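Long-range contacts in P43 (Trichuris muris, PDB 6QIX), which is a major secreted whipworm protein that tethers to matrix and inhibits interleukin-13 function: residues 32-37 with 78-83; 62-67 with 109-114; 121-126 with 324-329; 156-161 with 171-176. All blocks are in the same frame, centred on the assembly; numbering follows the deposited sequence. Where two conformers were deposited one is given.

Interaction 1 of 4, residues 32-37 with 78-83; sequences TDCLWY and SFKFRC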
loop_
_atom_site.group_PDB
_atom_site.type_symbol
_atom_site.label_atom_id
_atom_site.label_comp_id
_atom_site.label_asym_id
_atom_site.label_seq_id
_atom_site.Cartn_x
_atom_site.Cartn_y
_atom_site.Cartn_z
ATOM N N THR A 32 -18.499 14.862 9.400
ATOM C CA THR A 32 -17.921 15.891 8.551
ATOM C C THR A 32 -18.875 16.226 7.404
ATOM O O THR A 32 -19.906 15.584 7.213
ATOM C CB THR A 32 -16.598 15.439 7.945
ATOM O OG1 THR A 32 -16.815 14.268 7.149
ATOM C CG2 THR A 32 -15.577 15.107 9.024
ATOM N N ASP A 33 -18.504 17.239 6.628
ATOM C CA ASP A 33 -19.028 17.402 5.279
ATOM C C ASP A 33 -18.533 16.264 4.376
ATOM O O ASP A 33 -17.693 15.445 4.761
ATOM C CB ASP A 33 -18.593 18.750 4.712
ATOM C CG ASP A 33 -19.434 19.906 5.230
ATOM O OD1 ASP A 33 -18.990 21.079 5.093
ATOM O OD2 ASP A 33 -20.544 19.656 5.776
ATOM N N CYS A 34 -19.056 16.203 3.150
ATOM C CA CYS A 34 -18.493 15.268 2.175
ATOM C C CYS A 34 -17.040 15.636 1.900
ATOM O O CYS A 34 -16.739 16.787 1.563
ATOM C CB CYS A 34 -19.303 15.280 0.878
ATOM S SG CYS A 34 -21.013 14.607 1.057
ATOM N N LEU A 35 -16.135 14.669 2.067
ATOM C CA LEU A 35 -14.700 14.941 2.036
ATOM C C LEU A 35 -14.107 14.663 0.659
ATOM O O LEU A 35 -14.605 13.836 -0.097
ATOM C CB LEU A 35 -13.958 14.085 3.070
ATOM C CG LEU A 35 -14.398 14.282 4.515
ATOM C CD1 LEU A 35 -13.612 13.371 5.435
ATOM C CD2 LEU A 35 -14.251 15.733 4.961
ATOM N N TRP A 36 -12.989 15.317 0.364
ATOM C CA TRP A 36 -12.369 15.149 -0.938
ATOM C C TRP A 36 -10.870 15.415 -0.851
ATOM O O TRP A 36 -10.336 15.803 0.185
ATOM C CB TRP A 36 -13.045 16.060 -1.993
ATOM C CG TRP A 36 -12.754 15.652 -3.405
ATOM C CD1 TRP A 36 -12.178 16.412 -4.383
ATOM C CD2 TRP A 36 -12.989 14.369 -3.983
ATOM N NE1 TRP A 36 -12.052 15.676 -5.553
ATOM C CE2 TRP A 36 -12.532 14.416 -5.321
ATOM C CE3 TRP A 36 -13.539 13.183 -3.506
ATOM C CZ2 TRP A 36 -12.589 13.316 -6.167
ATOM C CZ3 TRP A 36 -13.625 12.103 -4.369
ATOM C CH2 TRP A 36 -13.150 12.177 -5.682
ATOM N N TYR A 37 -10.206 15.203 -1.970
ATOM C CA TYR A 37 -8.762 15.307 -2.103
ATOM C C TYR A 37 -8.367 16.751 -2.323
ATOM O O TYR A 37 -9.215 17.603 -2.563
ATOM C CB TYR A 37 -8.320 14.414 -3.259
ATOM C CG TYR A 37 -8.629 12.956 -2.966
ATOM C CD1 TYR A 37 -7.740 12.169 -2.227
ATOM C CD2 TYR A 37 -9.830 12.375 -3.389
ATOM C CE1 TYR A 37 -8.018 10.880 -1.937
ATOM C CE2 TYR A 37 -10.117 11.064 -3.108
ATOM C CZ TYR A 37 -9.204 10.316 -2.367
ATOM O OH TYR A 37 -9.470 8.998 -2.062
ATOM N N SER A 78 -16.437 10.244 -2.821
ATOM C CA SER A 78 -16.514 11.186 -1.721
ATOM C C SER A 78 -17.367 10.608 -0.590
ATOM O O SER A 78 -18.312 9.837 -0.811
ATOM C CB SER A 78 -17.095 12.514 -2.232
ATOM O OG SER A 78 -17.215 13.465 -1.200
ATOM N N PHE A 79 -17.035 11.005 0.637
ATOM C CA PHE A 79 -17.665 10.385 1.797
ATOM C C PHE A 79 -17.588 11.308 2.995
ATOM O O PHE A 79 -16.714 12.164 3.072
ATOM C CB PHE A 79 -16.986 9.057 2.152
ATOM C CG PHE A 79 -15.576 9.201 2.562
ATOM C CD1 PHE A 79 -15.242 9.246 3.915
ATOM C CD2 PHE A 79 -14.558 9.294 1.611
ATOM C CE1 PHE A 79 -13.928 9.345 4.307
ATOM C CE2 PHE A 79 -13.221 9.409 2.010
ATOM C CZ PHE A 79 -12.918 9.446 3.351
ATOM N N LYS A 80 -18.548 11.145 3.900
ATOM C CA LYS A 80 -18.524 11.750 5.223
ATOM C C LYS A 80 -17.913 10.772 6.207
ATOM O O LYS A 80 -17.987 9.561 6.013
ATOM C CB LYS A 80 -19.923 12.093 5.704
ATOM C CG LYS A 80 -20.715 12.888 4.748
ATOM C CD LYS A 80 -22.054 13.253 5.412
ATOM C CE LYS A 80 -22.923 14.085 4.511
ATOM N NZ LYS A 80 -24.179 14.417 5.203
ATOM N N PHE A 81 -17.350 11.318 7.294
ATOM C CA PHE A 81 -16.668 10.559 8.339
ATOM C C PHE A 81 -17.077 11.086 9.710
ATOM O O PHE A 81 -17.354 12.272 9.890
ATOM C CB PHE A 81 -15.140 10.660 8.116
ATOM C CG PHE A 81 -14.279 10.020 9.176
ATOM C CD1 PHE A 81 -14.001 8.653 9.138
ATOM C CD2 PHE A 81 -13.667 10.798 10.147
ATOM C CE1 PHE A 81 -13.162 8.074 10.077
ATOM C CE2 PHE A 81 -12.828 10.213 11.097
ATOM C CZ PHE A 81 -12.584 8.859 11.058
ATOM N N ARG A 82 -17.088 10.189 10.690
ATOM C CA ARG A 82 -17.215 10.601 12.080
ATOM C C ARG A 82 -16.380 9.665 12.930
ATOM O O ARG A 82 -16.066 8.548 12.522
ATOM C CB ARG A 82 -18.674 10.626 12.555
ATOM C CG ARG A 82 -19.353 9.288 12.691
ATOM C CD ARG A 82 -20.755 9.494 13.312
ATOM N NE ARG A 82 -21.496 8.244 13.418
ATOM C CZ ARG A 82 -22.650 8.110 14.061
ATOM N NH1 ARG A 82 -23.210 9.165 14.662
ATOM N NH2 ARG A 82 -23.250 6.921 14.094
ATOM N N CYS A 83 -16.033 10.139 14.125
ATOM C CA CYS A 83 -15.000 9.522 14.938
ATOM C C CYS A 83 -15.434 9.483 16.397
ATOM O O CYS A 83 -16.223 10.316 16.859
ATOM C CB CYS A 83 -13.670 10.294 14.793
ATOM S SG CYS A 83 -12.190 9.548 15.531
HETATM O O HOH W 1 -22.488 16.358 7.075
#

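Interaction 2 of 4, residues 62-67 with 109-114; sequences MDLPHG and CTLPKL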
loop_
_atom_site.group_PDB
_atom_site.type_symbol
_atom_site.label_atom_id
_atom_site.label_comp_id
_atom_site.label_asym_id
_atom_site.label_seq_id
_atom_site.Cartn_x
_atom_site.Cartn_y
_atom_site.Cartn_z
ATOM N N MET A 62 1.542 10.885 -2.203
ATOM C CA MET A 62 0.670 10.207 -3.153
ATOM C C MET A 62 -0.188 11.244 -3.871
ATOM O O MET A 62 -1.411 11.127 -3.956
ATOM C CB MET A 62 -0.182 9.141 -2.459
ATOM C CG MET A 62 -0.713 9.522 -1.096
ATOM S SD MET A 62 -2.215 8.606 -0.667
ATOM C CE MET A 62 -1.895 7.030 -1.458
ATOM N N ASP A 63 0.457 12.276 -4.399
ATOM C CA ASP A 63 -0.241 13.286 -5.176
ATOM C C ASP A 63 -0.337 12.848 -6.635
ATOM O O ASP A 63 0.311 11.890 -7.072
ATOM C CB ASP A 63 0.466 14.635 -5.040
ATOM C CG ASP A 63 0.336 15.217 -3.637
ATOM O OD1 ASP A 63 -0.638 14.852 -2.933
ATOM O OD2 ASP A 63 1.194 16.032 -3.241
ATOM N N LEU A 64 -1.190 13.559 -7.394
ATOM C CA LEU A 64 -1.278 13.319 -8.815
ATOM C C LEU A 64 0.007 13.788 -9.501
ATOM O O LEU A 64 0.713 14.681 -8.995
ATOM C CB LEU A 64 -2.482 14.039 -9.401
ATOM C CG LEU A 64 -3.859 13.689 -8.868
ATOM C CD1 LEU A 64 -4.923 14.527 -9.646
ATOM C CD2 LEU A 64 -4.124 12.186 -9.017
ATOM N N PRO A 65 0.343 13.205 -10.652
ATOM C CA PRO A 65 1.598 13.578 -11.306
ATOM C C PRO A 65 1.639 15.064 -11.626
ATOM O O PRO A 65 0.616 15.697 -11.886
ATOM C CB PRO A 65 1.622 12.722 -12.578
ATOM C CG PRO A 65 0.277 12.043 -12.670
ATOM C CD PRO A 65 -0.316 12.057 -11.308
ATOM N N HIS A 66 2.849 15.614 -11.588
ATOM C CA HIS A 66 3.051 17.053 -11.700
ATOM C C HIS A 66 2.193 17.646 -12.806
ATOM O O HIS A 66 2.130 17.121 -13.921
ATOM C CB HIS A 66 4.530 17.353 -11.971
ATOM C CG HIS A 66 4.797 18.784 -12.340
ATOM N ND1 HIS A 66 5.163 19.174 -13.612
ATOM C CD2 HIS A 66 4.729 19.922 -11.605
ATOM C CE1 HIS A 66 5.311 20.488 -13.646
ATOM N NE2 HIS A 66 5.054 20.966 -12.441
ATOM N N GLY A 67 1.521 18.737 -12.480
ATOM C CA GLY A 67 0.736 19.453 -13.453
ATOM C C GLY A 67 -0.719 19.053 -13.537
ATOM O O GLY A 67 -1.470 19.669 -14.310
ATOM N N CYS A 109 -15.194 9.444 -12.306
ATOM C CA CYS A 109 -13.932 10.149 -12.128
ATOM C C CYS A 109 -13.063 9.965 -13.366
ATOM O O CYS A 109 -12.843 8.840 -13.822
ATOM C CB CYS A 109 -13.172 9.634 -10.882
ATOM S SG CYS A 109 -14.025 10.000 -9.328
ATOM N N THR A 110 -12.491 11.054 -13.849
ATOM C CA THR A 110 -11.467 11.008 -14.887
ATOM C C THR A 110 -10.140 11.458 -14.268
ATOM O O THR A 110 -10.029 12.601 -13.809
ATOM C CB THR A 110 -11.828 11.909 -16.064
ATOM O OG1 THR A 110 -13.077 11.471 -16.638
ATOM C CG2 THR A 110 -10.708 11.829 -17.099
ATOM N N LEU A 111 -9.148 10.577 -14.287
ATOM C CA LEU A 111 -7.863 10.780 -13.633
ATOM C C LEU A 111 -6.718 10.450 -14.578
ATOM O O LEU A 111 -6.872 9.643 -15.496
ATOM C CB LEU A 111 -7.750 9.888 -12.373
ATOM C CG LEU A 111 -8.712 10.224 -11.257
ATOM C CD1 LEU A 111 -8.827 9.113 -10.226
ATOM C CD2 LEU A 111 -8.239 11.517 -10.632
ATOM N N PRO A 112 -5.550 11.081 -14.388
ATOM C CA PRO A 112 -4.392 10.734 -15.221
ATOM C C PRO A 112 -3.825 9.372 -14.876
ATOM O O PRO A 112 -3.935 8.890 -13.736
ATOM C CB PRO A 112 -3.370 11.835 -14.896
ATOM C CG PRO A 112 -3.672 12.181 -13.461
ATOM C CD PRO A 112 -5.222 12.092 -13.360
ATOM N N LYS A 113 -3.179 8.758 -15.861
ATOM C CA LYS A 113 -2.371 7.578 -15.566
ATOM C C LYS A 113 -1.198 7.959 -14.680
ATOM O O LYS A 113 -0.601 9.014 -14.867
ATOM C CB LYS A 113 -1.860 6.941 -16.850
ATOM C CG LYS A 113 -3.011 6.434 -17.716
ATOM C CD LYS A 113 -2.614 6.245 -19.166
ATOM C CE LYS A 113 -1.556 5.185 -19.300
ATOM N NZ LYS A 113 -1.575 4.614 -20.654
ATOM N N LEU A 114 -0.852 7.077 -13.711
ATOM C CA LEU A 114 0.301 7.305 -12.822
ATOM C C LEU A 114 1.570 6.721 -13.434
ATOM O O LEU A 114 1.529 5.633 -14.029
ATOM C CB LEU A 114 0.059 6.663 -11.441
ATOM C CG LEU A 114 -1.252 7.099 -10.792
ATOM C CD1 LEU A 114 -1.572 6.302 -9.523
ATOM C CD2 LEU A 114 -1.199 8.586 -10.538
#

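Interaction 3 of 4, residues 121-126 with 324-329; sequences YAFINE and MLMQLP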
loop_
_atom_site.group_PDB
_atom_site.type_symbol
_atom_site.label_atom_id
_atom_site.label_comp_id
_atom_site.label_asym_id
_atom_site.label_seq_id
_atom_site.Cartn_x
_atom_site.Cartn_y
_atom_site.Cartn_z
ATOM N N TYR A 121 -4.905 3.744 -8.773
ATOM C CA TYR A 121 -5.502 4.405 -7.614
ATOM C C TYR A 121 -6.011 3.442 -6.550
ATOM O O TYR A 121 -6.155 3.836 -5.384
ATOM C CB TYR A 121 -6.624 5.300 -8.099
ATOM C CG TYR A 121 -6.071 6.397 -8.970
ATOM C CD1 TYR A 121 -5.561 7.539 -8.385
ATOM C CD2 TYR A 121 -5.990 6.271 -10.341
ATOM C CE1 TYR A 121 -5.041 8.545 -9.106
ATOM C CE2 TYR A 121 -5.466 7.325 -11.130
ATOM C CZ TYR A 121 -4.995 8.455 -10.498
ATOM O OH TYR A 121 -4.448 9.489 -11.201
ATOM N N ALA A 122 -6.262 2.194 -6.899
ATOM C CA ALA A 122 -6.742 1.247 -5.895
ATOM C C ALA A 122 -5.669 0.746 -4.948
ATOM O O ALA A 122 -6.013 0.244 -3.861
ATOM C CB ALA A 122 -7.374 0.018 -6.551
ATOM N N PHE A 123 -4.397 0.838 -5.306
ATOM C CA PHE A 123 -3.375 0.233 -4.445
ATOM C C PHE A 123 -2.268 1.195 -4.042
ATOM O O PHE A 123 -1.369 0.792 -3.273
ATOM C CB PHE A 123 -2.779 -1.025 -5.113
ATOM C CG PHE A 123 -2.354 -0.819 -6.537
ATOM C CD1 PHE A 123 -1.081 -0.351 -6.823
ATOM C CD2 PHE A 123 -3.230 -1.092 -7.580
ATOM C CE1 PHE A 123 -0.691 -0.133 -8.103
ATOM C CE2 PHE A 123 -2.846 -0.883 -8.885
ATOM C CZ PHE A 123 -1.561 -0.416 -9.147
ATOM N N ILE A 124 -2.303 2.458 -4.500
ATOM C CA ILE A 124 -1.270 3.402 -4.042
ATOM C C ILE A 124 -1.305 3.572 -2.518
ATOM O O ILE A 124 -0.280 3.922 -1.891
ATOM C CB ILE A 124 -1.387 4.767 -4.753
ATOM C CG1 ILE A 124 -2.772 5.374 -4.553
ATOM C CG2 ILE A 124 -1.055 4.601 -6.207
ATOM C CD1 ILE A 124 -2.997 6.608 -5.386
ATOM N N ASN A 125 -2.451 3.334 -1.891
ATOM C CA ASN A 125 -2.534 3.566 -0.454
ATOM C C ASN A 125 -1.647 2.621 0.346
ATOM O O ASN A 125 -1.402 2.896 1.524
ATOM C CB ASN A 125 -3.985 3.495 0.022
ATOM C CG ASN A 125 -4.616 2.107 -0.097
ATOM O OD1 ASN A 125 -4.065 1.165 -0.690
ATOM N ND2 ASN A 125 -5.826 1.995 0.452
ATOM N N GLU A 126 -1.144 1.548 -0.271
ATOM C CA GLU A 126 -0.272 0.630 0.451
ATOM C C GLU A 126 0.973 1.345 0.981
ATOM O O GLU A 126 1.561 0.917 1.983
ATOM C CB GLU A 126 0.136 -0.543 -0.449
ATOM C CG GLU A 126 -0.979 -1.519 -0.794
ATOM C CD GLU A 126 -1.493 -2.377 0.383
ATOM O OE1 GLU A 126 -0.749 -2.611 1.371
ATOM O OE2 GLU A 126 -2.680 -2.835 0.279
ATOM N N MET A 324 -0.196 -7.143 -3.812
ATOM C CA MET A 324 0.904 -8.008 -3.394
ATOM C C MET A 324 2.251 -7.421 -3.833
ATOM O O MET A 324 3.207 -7.364 -3.043
ATOM C CB MET A 324 0.703 -9.426 -3.968
ATOM C CG MET A 324 -0.585 -10.138 -3.527
ATOM S SD MET A 324 -0.833 -11.773 -4.310
ATOM C CE MET A 324 0.375 -12.782 -3.446
ATOM N N LEU A 325 2.331 -6.960 -5.084
ATOM C CA LEU A 325 3.585 -6.393 -5.607
ATOM C C LEU A 325 4.014 -5.178 -4.789
ATOM O O LEU A 325 5.223 -4.948 -4.596
ATOM C CB LEU A 325 3.401 -6.071 -7.094
ATOM C CG LEU A 325 4.606 -6.007 -8.004
ATOM C CD1 LEU A 325 5.351 -7.327 -8.016
ATOM C CD2 LEU A 325 4.180 -5.637 -9.426
ATOM N N MET A 326 3.052 -4.389 -4.294
ATOM C CA MET A 326 3.407 -3.268 -3.425
ATOM C C MET A 326 4.154 -3.694 -2.161
ATOM O O MET A 326 4.700 -2.823 -1.486
ATOM C CB MET A 326 2.168 -2.438 -3.011
ATOM C CG MET A 326 1.620 -1.643 -4.180
ATOM S SD MET A 326 2.467 -0.274 -4.728
ATOM C CE MET A 326 2.475 0.775 -3.290
ATOM N N GLN A 327 4.100 -4.972 -1.793
ATOM C CA GLN A 327 4.742 -5.434 -0.565
ATOM C C GLN A 327 6.214 -5.725 -0.764
ATOM O O GLN A 327 6.923 -5.972 0.216
ATOM C CB GLN A 327 4.068 -6.696 -0.024
ATOM C CG GLN A 327 2.591 -6.602 0.107
ATOM C CD GLN A 327 2.132 -5.411 0.857
ATOM O OE1 GLN A 327 2.673 -5.059 1.911
ATOM N NE2 GLN A 327 1.065 -4.785 0.345
ATOM N N LEU A 328 6.711 -5.689 -2.001
ATOM C CA LEU A 328 8.142 -5.903 -2.194
ATOM C C LEU A 328 8.943 -4.801 -1.492
ATOM O O LEU A 328 8.491 -3.658 -1.389
ATOM C CB LEU A 328 8.496 -5.928 -3.669
ATOM C CG LEU A 328 8.078 -7.245 -4.337
ATOM C CD1 LEU A 328 8.306 -7.119 -5.840
ATOM C CD2 LEU A 328 8.866 -8.463 -3.801
ATOM N N PRO A 329 10.151 -5.102 -1.063
ATOM C CA PRO A 329 10.996 -4.068 -0.455
ATOM C C PRO A 329 11.287 -2.930 -1.421
ATOM O O PRO A 329 11.630 -3.157 -2.571
ATOM C CB PRO A 329 12.282 -4.834 -0.099
ATOM C CG PRO A 329 11.876 -6.309 -0.059
ATOM C CD PRO A 329 10.793 -6.431 -1.094
#

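Interaction 4 of 4, residues 156-161 with 171-176; sequences HCIEKD and YEPNES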
loop_
_atom_site.group_PDB
_atom_site.type_symbol
_atom_site.label_atom_id
_atom_site.label_comp_id
_atom_site.label_asym_id
_atom_site.label_seq_id
_atom_site.Cartn_x
_atom_site.Cartn_y
_atom_site.Cartn_z
ATOM N N HIS A 156 -12.054 1.535 -8.277
ATOM C CA HIS A 156 -12.180 0.589 -9.390
ATOM C C HIS A 156 -11.995 1.400 -10.670
ATOM O O HIS A 156 -12.852 2.219 -11.015
ATOM C CB HIS A 156 -13.536 -0.111 -9.373
ATOM C CG HIS A 156 -13.881 -0.747 -8.037
ATOM N ND1 HIS A 156 -13.139 -1.773 -7.481
ATOM C CD2 HIS A 156 -14.874 -0.489 -7.155
ATOM C CE1 HIS A 156 -13.676 -2.131 -6.327
ATOM N NE2 HIS A 156 -14.733 -1.367 -6.107
ATOM N N CYS A 157 -10.880 1.176 -11.362
ATOM C CA CYS A 157 -10.492 1.997 -12.505
ATOM C C CYS A 157 -10.305 1.159 -13.748
ATOM O O CYS A 157 -9.778 0.046 -13.679
ATOM C CB CYS A 157 -9.174 2.753 -12.257
ATOM S SG CYS A 157 -9.152 3.795 -10.809
ATOM N N ILE A 158 -10.708 1.717 -14.897
ATOM C CA ILE A 158 -10.350 1.169 -16.199
ATOM C C ILE A 158 -9.644 2.275 -16.968
ATOM O O ILE A 158 -9.816 3.460 -16.696
ATOM C CB ILE A 158 -11.562 0.637 -16.998
ATOM C CG1 ILE A 158 -12.506 1.791 -17.342
ATOM C CG2 ILE A 158 -12.281 -0.402 -16.174
ATOM C CD1 ILE A 158 -13.661 1.409 -18.267
ATOM N N GLU A 159 -8.848 1.877 -17.937
ATOM C CA GLU A 159 -8.153 2.825 -18.811
ATOM C C GLU A 159 -8.952 3.051 -20.088
ATOM O O GLU A 159 -9.383 2.094 -20.719
ATOM C CB GLU A 159 -6.767 2.286 -19.139
ATOM C CG GLU A 159 -5.898 3.281 -19.911
ATOM C CD GLU A 159 -4.537 2.722 -20.269
ATOM O OE1 GLU A 159 -4.028 1.875 -19.497
ATOM O OE2 GLU A 159 -3.986 3.150 -21.321
ATOM N N LYS A 160 -9.160 4.315 -20.455
ATOM C CA LYS A 160 -9.823 4.670 -21.703
ATOM C C LYS A 160 -9.071 5.845 -22.331
ATOM O O LYS A 160 -8.961 6.905 -21.712
ATOM C CB LYS A 160 -11.268 5.071 -21.470
ATOM C CG LYS A 160 -12.187 3.926 -20.989
ATOM C CD LYS A 160 -12.190 2.717 -21.929
ATOM C CE LYS A 160 -13.582 2.252 -22.246
ATOM N NZ LYS A 160 -13.610 1.221 -23.328
ATOM N N ASP A 161 -8.553 5.611 -23.531
ATOM C CA ASP A 161 -7.914 6.600 -24.394
ATOM C C ASP A 161 -6.911 7.462 -23.628
ATOM O O ASP A 161 -6.924 8.685 -23.705
ATOM C CB ASP A 161 -8.959 7.463 -25.107
ATOM C CG ASP A 161 -8.349 8.275 -26.251
ATOM O OD1 ASP A 161 -7.380 7.793 -26.873
ATOM O OD2 ASP A 161 -8.842 9.392 -26.514
ATOM N N TYR A 171 -19.871 0.634 -6.810
ATOM C CA TYR A 171 -19.972 1.120 -8.177
ATOM C C TYR A 171 -18.673 0.865 -8.919
ATOM O O TYR A 171 -17.586 0.993 -8.347
ATOM C CB TYR A 171 -20.333 2.632 -8.192
ATOM C CG TYR A 171 -21.766 2.851 -7.762
ATOM C CD1 TYR A 171 -22.786 2.974 -8.703
ATOM C CD2 TYR A 171 -22.112 2.921 -6.431
ATOM C CE1 TYR A 171 -24.071 3.122 -8.317
ATOM C CE2 TYR A 171 -23.421 3.073 -6.048
ATOM C CZ TYR A 171 -24.386 3.177 -6.993
ATOM O OH TYR A 171 -25.718 3.353 -6.640
ATOM N N GLU A 172 -18.805 0.527 -10.211
ATOM C CA GLU A 172 -17.694 0.267 -11.108
ATOM C C GLU A 172 -17.968 0.928 -12.451
ATOM O O GLU A 172 -19.130 1.154 -12.807
ATOM C CB GLU A 172 -17.508 -1.255 -11.312
ATOM C CG GLU A 172 -17.282 -1.991 -9.975
ATOM C CD GLU A 172 -17.069 -3.487 -10.065
ATOM O OE1 GLU A 172 -17.043 -4.028 -11.208
ATOM O OE2 GLU A 172 -16.911 -4.119 -8.960
ATOM N N PRO A 173 -16.925 1.235 -13.216
ATOM C CA PRO A 173 -17.173 1.837 -14.541
ATOM C C PRO A 173 -17.972 0.893 -15.410
ATOM O O PRO A 173 -17.789 -0.333 -15.351
ATOM C CB PRO A 173 -15.771 2.069 -15.097
ATOM C CG PRO A 173 -14.872 2.075 -13.835
ATOM C CD PRO A 173 -15.499 1.037 -12.971
ATOM N N ASN A 174 -18.902 1.465 -16.192
ATOM C CA ASN A 174 -19.490 0.675 -17.259
ATOM C C ASN A 174 -18.425 0.399 -18.317
ATOM O O ASN A 174 -17.289 0.886 -18.247
ATOM C CB ASN A 174 -20.721 1.361 -17.879
ATOM C CG ASN A 174 -20.431 2.720 -18.500
ATOM O OD1 ASN A 174 -19.295 3.208 -18.592
ATOM N ND2 ASN A 174 -21.525 3.347 -18.960
ATOM N N GLU A 175 -18.798 -0.407 -19.310
ATOM C CA GLU A 175 -17.794 -0.879 -20.244
ATOM C C GLU A 175 -17.143 0.274 -20.992
ATOM O O GLU A 175 -15.944 0.202 -21.316
ATOM C CB GLU A 175 -18.425 -1.875 -21.216
ATOM C CG GLU A 175 -17.435 -2.752 -21.888
ATOM C CD GLU A 175 -18.070 -3.759 -22.807
ATOM O OE1 GLU A 175 -19.218 -4.225 -22.530
ATOM O OE2 GLU A 175 -17.414 -4.057 -23.825
ATOM N N SER A 176 -17.903 1.343 -21.268
ATOM C CA SER A 176 -17.384 2.485 -22.028
ATOM C C SER A 176 -16.695 3.540 -21.172
ATOM O O SER A 176 -16.129 4.506 -21.731
ATOM C CB SER A 176 -18.504 3.166 -22.833
ATOM O OG SER A 176 -19.501 3.744 -21.987
#

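Interaction 1 of 4, residues 32-37 with 78-83
The irregular chain of 32-37 runs roughly antiparallel to strand 79-83, with 150° between the end-to-end directions, and T32 N donates to F81 O (2.9 Å). With W28, W31 and C34 forming a WxxWxxC signature and R82 making a cation-pi contact with W28, this is consistent with the rippled first strand of a thrombospondin type 1 repeat. Threonine suits its place because OG1, set between its own backbone N and carbonyl carbon (chi1 60°), works twice: T32 OG1 accepts from F81 N at 3.0 Å and donates to D33 O at 2.8 Å. Farther along, L35 N bonds to F79 O at 2.8 Å. S78 OG, swung away from its backbone N, spans back to L35 O at 2.9 Å. L35 supplies the greasy part: its CD1 touches F81 CB at 4.1 Å and F79 CE1 at 4.2 Å, while L46 of helix 39-49 covers both L35 and F81. C34 is tied to C102 by a disulfide, and the extended methylenes of K80 run past its sulfur. At the far end of that lysine, one water donates to T32 O at 2.7 Å and accepts from K80 NZ.

Interaction 2 of 4, residues 62-67 with 109-114
P65 and P112 meet obliquely by their rings, P65 CD lying 4.0 Å from P112 CG, and this pair is the middle of a small surface contact held by apolar surfaces. Two prolines suit such a place: each offers a compact, fairly rigid hydrocarbon ring, and neither residue has a backbone N-H to be satisfied there. P65 CD is also reached by the CD2 methyl of L114 at 3.7 Å, the L114 side chain coming at about a right angle to the proline ring. L114 CG lies beside the L114 backbone N (chi1 -53°), which carries this branch back toward the ring. Beside the proline pair, L64 spreads its methyls over two neighbours, though loosely: L64 CD1 is 4.5 Å from P112 CD, and L64 CD2 is 4.5 Å from L111 CD2.

The polar element is slight. K113 O sits 3.8 Å from P65 CG, a plain van der Waals approach, while the K113 amine forms a salt bridge with E159.

Around the contact, Y121 packs against L64, L111 and L114, and its hydroxyl is hydrogen-bonded to P112 O. The loop 62-67, which follows helix 39-49, thus leans on the end of strand 109-112, an outer strand of a three-stranded antiparallel sheet; L111 pairs there with C164 of strand 163-168, and C109 is fixed by a disulfide to C74.

Interaction 3 of 4, residues 121-126 with 324-329
The F123 ring meets M326 in a Met-aromatic contact: the sulfur SD stands at the ring's edge, 5.4 Å from the centroid and 79° off the ring normal, while M326 CG comes obliquely to within 4.0 Å of F123 CD1. The other flat groups, the E126 carboxylate and the Q327 amide, stand almost perpendicular at 88°. Q327 NE2 donates to E126 OE1 at 3.0 Å along a fairly straight N-H; the oxygen lies close to the amide plane, but the nitrogen stands above the carboxylate plane. Methionine suits the middle because its flexible chain bends at chi2 and chi3, curling M326 CE back to 3.8 Å from F123 O. M326 CE also lies 3.9 Å from E126 CB. M326 CB meets that same E126 CB at 3.8 Å, so the glutamate offers hydrocarbon to M326 and an oxygen to Q327. Helix 315-325 also packs on F123, and W301 of helix 292-310 touches M326. The buried carboxylate is shared: OE2 forms a salt bridge with K129, which probably stabilises its negative charge. Q327 NE2 has two acceptors, E126 OE1 and K323 O, and being held by both probably limits rotation of the amide.

Interaction 4 of 4, residues 156-161 with 171-176
H156, I158 and K160 all direct their side chains from one face of the edge strand 155-160 toward 171-176, the loop and short strand of a neighbouring two-stranded sheet (172-173 with 180-181). The two segments run nearly parallel, 13° apart, yet side chains rather than strand pairing join them. The H156 ring turns its edge to the opposite backbone: Y171 O lies at that edge, near the ring plane, 3.3 Å from H156 CD2. E172 crosses this ring obliquely, its CG 4.0 Å from H156 CD2 and its carboxylate plane turned 50° from the ring; the acid itself is hydrogen-bonded to H186. P173 suits the next place as a compact apolar ring with no N-H to satisfy. P173 CG rests 3.5 Å from H156 O, and P173 CB meets I158 CD1 at 3.9 Å, the two side chains lying alongside and pointing opposite ways. The long branch of I158, whose CG1 lies between backbone N and carbonyl carbon (chi1 65°), then brings I158 CD1 to 3.7 Å from N174 O. K160 completes the row: NZ makes a weak hydrogen bond to E175 O (3.2 Å), while K160 CE lies 3.4 Å from S176 O.

Overall arrangement
From the N terminus, 32-37 opens interaction 1 and 62-67 opens interaction 2; 78-83 then closes the first before 109-114 closes the second, so these two loops cross. Between them they bind the region round helix 39-49 to strand 79-85 and to the edge of the three-stranded sheet. Interaction 3 opens at 121-126, right after interaction 2, and closes only at 324-329, joining the N-terminal part to the end of helix 315-325 in the middle of the molecule. Interaction 4 falls wholly within that long loop, as a short closure on the same sheet. Y121 packs against interactions 2 and 4, and the K113-E159 salt bridge links those two directly.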